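Local atomic coordinates of pectinesterase (Aspergillus niger, PDB entry 5C1E), a protein that hydrolyses the methyl esters of pectin, releasing methanol and leaving de-esterified galacturonan, and is probably involved in maceration and soft-rotting of plant tissue. Residues D140-K145 with Q149-C154. Sequence-based numbering, arbitrary orientation.
With SO4 (sulfate ion), chain C.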
ATOM      1  N   ASP A 140      -8.744   5.456  -4.881  1.00 15.24           N
ATOM      2  CA  ASP A 140      -7.327   5.417  -5.273  1.00 15.60           C
ATOM      3  C   ASP A 140      -6.326   5.674  -4.109  1.00 14.89           C
ATOM      4  O   ASP A 140      -5.333   6.374  -4.268  1.00 13.46           O
ATOM      5  CB  ASP A 140      -7.063   6.428  -6.387  1.00 17.31           C
ATOM      6  CG  ASP A 140      -7.614   6.008  -7.726  1.00 19.44           C
ATOM      7  OD1 ASP A 140      -8.463   5.125  -7.796  1.00 21.74           O
ATOM      8  OD2 ASP A 140      -7.186   6.612  -8.741  1.00 22.71           O
ATOM      9  N   THR A 141      -6.598   5.114  -2.936  1.00 14.46           N
ATOM     10  CA  THR A 141      -5.735   5.338  -1.762  1.00 13.54           C
ATOM     11  C   THR A 141      -4.260   5.054  -2.004  1.00 13.50           C
ATOM     12  O   THR A 141      -3.425   5.907  -1.740  1.00 13.48           O
ATOM     13  CB  THR A 141      -6.187   4.500  -0.556  1.00 13.46           C
ATOM     14  OG1 THR A 141      -7.582   4.753  -0.278  1.00 13.52           O
ATOM     15  CG2 THR A 141      -5.325   4.824   0.660  1.00 13.12           C
ATOM     16  N   LEU A 142      -3.943   3.842  -2.451  1.00 13.18           N
ATOM     17  CA  LEU A 142      -2.565   3.387  -2.576  1.00 12.93           C
ATOM     18  C   LEU A 142      -2.211   3.101  -4.021  1.00 13.09           C
ATOM     19  O   LEU A 142      -2.665   2.115  -4.635  1.00 12.76           O
ATOM     20  CB  LEU A 142      -2.326   2.168  -1.683  1.00 13.06           C
ATOM     21  CG  LEU A 142      -0.902   1.622  -1.646  1.00 13.05           C
ATOM     22  CD1 LEU A 142       0.078   2.598  -1.016  1.00 13.55           C
ATOM     23  CD2 LEU A 142      -0.916   0.296  -0.915  1.00 13.20           C
ATOM     24  N   TYR A 143      -1.394   3.984  -4.570  1.00 13.04           N
ATOM     25  CA  TYR A 143      -1.011   3.888  -5.960  1.00 13.57           C
ATOM     26  C   TYR A 143       0.277   3.118  -6.013  1.00 13.75           C
ATOM     27  O   TYR A 143       1.341   3.696  -5.834  1.00 13.41           O
ATOM     28  CB  TYR A 143      -0.842   5.278  -6.539  1.00 13.89           C
ATOM     29  CG  TYR A 143      -0.708   5.390  -8.048  1.00 14.53           C
ATOM     30  CD1 TYR A 143      -0.849   4.291  -8.902  1.00 15.00           C
ATOM     31  CD2 TYR A 143      -0.462   6.620  -8.622  1.00 14.79           C
ATOM     32  CE1 TYR A 143      -0.735   4.437 -10.287  1.00 15.71           C
ATOM     33  CE2 TYR A 143      -0.360   6.775  -9.994  1.00 15.83           C
ATOM     34  CZ  TYR A 143      -0.506   5.685 -10.826  1.00 16.59           C
ATOM     35  OH  TYR A 143      -0.389   5.863 -12.203  1.00 18.15           O
ATOM     36  N   VAL A 144       0.164   1.795  -6.179  1.00 13.28           N
ATOM     37  CA  VAL A 144       1.345   0.953  -6.347  1.00 14.07           C
ATOM     38  C   VAL A 144       1.715   1.012  -7.843  1.00 13.94           C
ATOM     39  O   VAL A 144       1.447   0.108  -8.619  1.00 13.47           O
ATOM     40  CB  VAL A 144       1.131  -0.466  -5.795  1.00 13.39           C
ATOM     41  CG1 VAL A 144       0.928  -0.388  -4.280  1.00 13.69           C
ATOM     42  CG2 VAL A 144      -0.048  -1.200  -6.432  1.00 13.45           C
ATOM     43  N   LYS A 145       2.294   2.136  -8.228  1.00 14.24           N
ATOM     44  CA  LYS A 145       2.359   2.517  -9.629  1.00 14.91           C
ATOM     45  C   LYS A 145       3.313   1.647 -10.428  1.00 15.32           C
ATOM     46  O   LYS A 145       2.979   1.170 -11.522  1.00 14.99           O
ATOM     47  CB  LYS A 145       2.775   3.996  -9.747  1.00 15.77           C
ATOM     48  CG  LYS A 145       2.946   4.461 -11.183  1.00 16.54           C
ATOM     49  CD  LYS A 145       3.241   5.956 -11.238  1.00 17.79           C
ATOM     50  CE  LYS A 145       3.092   6.458 -12.664  1.00 19.50           C
ATOM     51  NZ  LYS A 145       3.537   7.863 -12.756  1.00 20.65           N
ATOM     52  N   GLN A 149       7.619  -3.957  -4.614  1.00 16.35           N
ATOM     53  CA  GLN A 149       7.181  -3.358  -3.370  1.00 15.88           C
ATOM     54  C   GLN A 149       6.688  -4.424  -2.423  1.00 16.70           C
ATOM     55  O   GLN A 149       6.087  -5.429  -2.853  1.00 16.33           O
ATOM     56  CB  GLN A 149       6.077  -2.334  -3.619  1.00 16.14           C
ATOM     57  CG  GLN A 149       6.451  -1.270  -4.628  1.00 16.56           C
ATOM     58  CD  GLN A 149       5.386  -0.206  -4.823  1.00 16.90           C
ATOM     59  OE1 GLN A 149       4.569   0.073  -3.939  1.00 16.63           O
ATOM     60  NE2 GLN A 149       5.425   0.433  -5.974  1.00 17.10           N
ATOM     61  N   TYR A 150       6.917  -4.179  -1.135  1.00 16.05           N
ATOM     62  CA  TYR A 150       6.578  -5.113  -0.082  1.00 16.87           C
ATOM     63  C   TYR A 150       5.910  -4.361   1.069  1.00 16.12           C
ATOM     64  O   TYR A 150       6.455  -3.373   1.563  1.00 16.40           O
ATOM     65  CB  TYR A 150       7.855  -5.833   0.374  1.00 17.26           C
ATOM     66  CG  TYR A 150       7.685  -6.774   1.538  1.00 18.81           C
ATOM     67  CD1 TYR A 150       7.216  -8.060   1.356  1.00 19.56           C
ATOM     68  CD2 TYR A 150       8.018  -6.379   2.829  1.00 19.00           C
ATOM     69  CE1 TYR A 150       7.073  -8.926   2.434  1.00 19.93           C
ATOM     70  CE2 TYR A 150       7.888  -7.234   3.903  1.00 19.73           C
ATOM     71  CZ  TYR A 150       7.410  -8.497   3.705  1.00 20.33           C
ATOM     72  OH  TYR A 150       7.285  -9.327   4.780  1.00 20.24           O
ATOM     73  N   TYR A 151       4.715  -4.815   1.452  1.00 15.69           N
ATOM     74  CA  TYR A 151       3.935  -4.212   2.538  1.00 15.37           C
ATOM     75  C   TYR A 151       3.676  -5.289   3.575  1.00 15.52           C
ATOM     76  O   TYR A 151       3.083  -6.309   3.256  1.00 15.64           O
ATOM     77  CB  TYR A 151       2.585  -3.645   2.033  1.00 15.30           C
ATOM     78  CG  TYR A 151       2.730  -2.483   1.073  1.00 14.59           C
ATOM     79  CD1 TYR A 151       3.144  -2.686  -0.237  1.00 14.44           C
ATOM     80  CD2 TYR A 151       2.460  -1.181   1.479  1.00 14.49           C
ATOM     81  CE1 TYR A 151       3.308  -1.626  -1.107  1.00 14.06           C
ATOM     82  CE2 TYR A 151       2.613  -0.103   0.613  1.00 14.17           C
ATOM     83  CZ  TYR A 151       3.055  -0.332  -0.680  1.00 14.10           C
ATOM     84  OH  TYR A 151       3.207   0.719  -1.549  1.00 13.59           O
ATOM     85  N   SER A 152       4.122  -5.053   4.811  1.00 15.53           N
ATOM     86  CA  SER A 152       3.923  -6.003   5.896  1.00 15.34           C
ATOM     87  C   SER A 152       3.253  -5.371   7.100  1.00 15.42           C
ATOM     88  O   SER A 152       3.696  -4.338   7.591  1.00 14.70           O
ATOM     89  CB  SER A 152       5.260  -6.602   6.364  1.00 15.95           C
ATOM     90  OG  SER A 152       4.984  -7.609   7.325  1.00 16.64           O
ATOM     91  N   ASN A 153       2.215  -6.018   7.612  1.00 15.29           N
ATOM     92  CA  ASN A 153       1.542  -5.533   8.828  1.00 16.43           C
ATOM     93  C   ASN A 153       1.070  -4.095   8.709  1.00 15.87           C
ATOM     94  O   ASN A 153       1.104  -3.314   9.674  1.00 15.80           O
ATOM     95  CB  ASN A 153       2.425  -5.740  10.057  1.00 17.06           C
ATOM     96  CG  ASN A 153       2.526  -7.198  10.428  1.00 19.07           C
ATOM     97  OD1 ASN A 153       1.741  -7.690  11.224  1.00 19.00           O
ATOM     98  ND2 ASN A 153       3.455  -7.916   9.793  1.00 20.68           N
ATOM     99  N   CYS A 154       0.587  -3.769   7.512  1.00 15.72           N
ATOM    100  CA  CYS A 154       0.053  -2.467   7.228  1.00 15.21           C
ATOM    101  C   CYS A 154      -1.474  -2.514   7.223  1.00 15.67           C
ATOM    102  O   CYS A 154      -2.091  -3.590   7.193  1.00 15.31           O
ATOM    103  CB  CYS A 154       0.552  -1.950   5.872  1.00 15.70           C
ATOM    104  SG  CYS A 154       2.336  -1.600   5.791  1.00 15.96           S
TER
HETATM  105  S   SO4 C 402       5.806 -12.594   4.357  1.00 29.92           S
HETATM  106  O1  SO4 C 402       5.745 -13.224   5.710  1.00 30.72           O
HETATM  107  O2  SO4 C 402       4.635 -11.690   4.203  1.00 27.52           O
HETATM  108  O3  SO4 C 402       7.068 -11.833   4.153  1.00 28.60           O
HETATM  109  O4  SO4 C 402       5.780 -13.672   3.340  1.00 27.02           O
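Within the right-handed parallel beta-helix of this pectin methylesterase, Leu-142 and Val-144 of one sheet meet Gln-149 and Tyr-151 of the next across the interior of the helix, next to the short turn that joins strands 142-146 and 148-152. The axes of the segments 142-145 and 149-152 come no closer than 10.0 Å and run at 147° to each other; at that separation side chains fill the gap. Tyr-151 spans most of it. Its CG lies anti to the carbonyl carbon (chi1 -65°), and the ring carries OH up to the facing wall, where Leu-142 CD1 and Val-144 CG1 each come within 3.7 Å of that oxygen. Leu-142, reaching in from the opposite direction, also sets CD2 3.9 Å from Tyr-151 CE2, while Val-144 CG1 approaches the ring obliquely near CE1.

The phenol oxygen is anchored within its own strand: Tyr-151 OH donates to Gln-149 OE1 over 2.8 Å, meeting the amide oxygen almost head-on (C=O...donor angle 167°) and in the plane of the ring. Val-144 CG1 lies 3.7 Å from the same OE1, giving this buried polar pair an apolar cover. The other end of the amide is held too, since Gln-149 NE2 donates to Ala-146 O at the end of strand 142-146 and fixes which way the group is flipped.

On the outward side of strand 148-152, Tyr-150 OH donates at 2.6 Å to O3 of a sulfate ion, probably from the crystallisation liquor, which Lys-283 NZ and Trp-170 NE1 also hydrogen-bond. Inside, Tyr-151 stacks between Phe-130 of strand 128-131 and Phe-171 of strand 168-172, continuing the aromatic core into the adjacent coils, and Leu-142 packs on Leu-121 of strand 121-124.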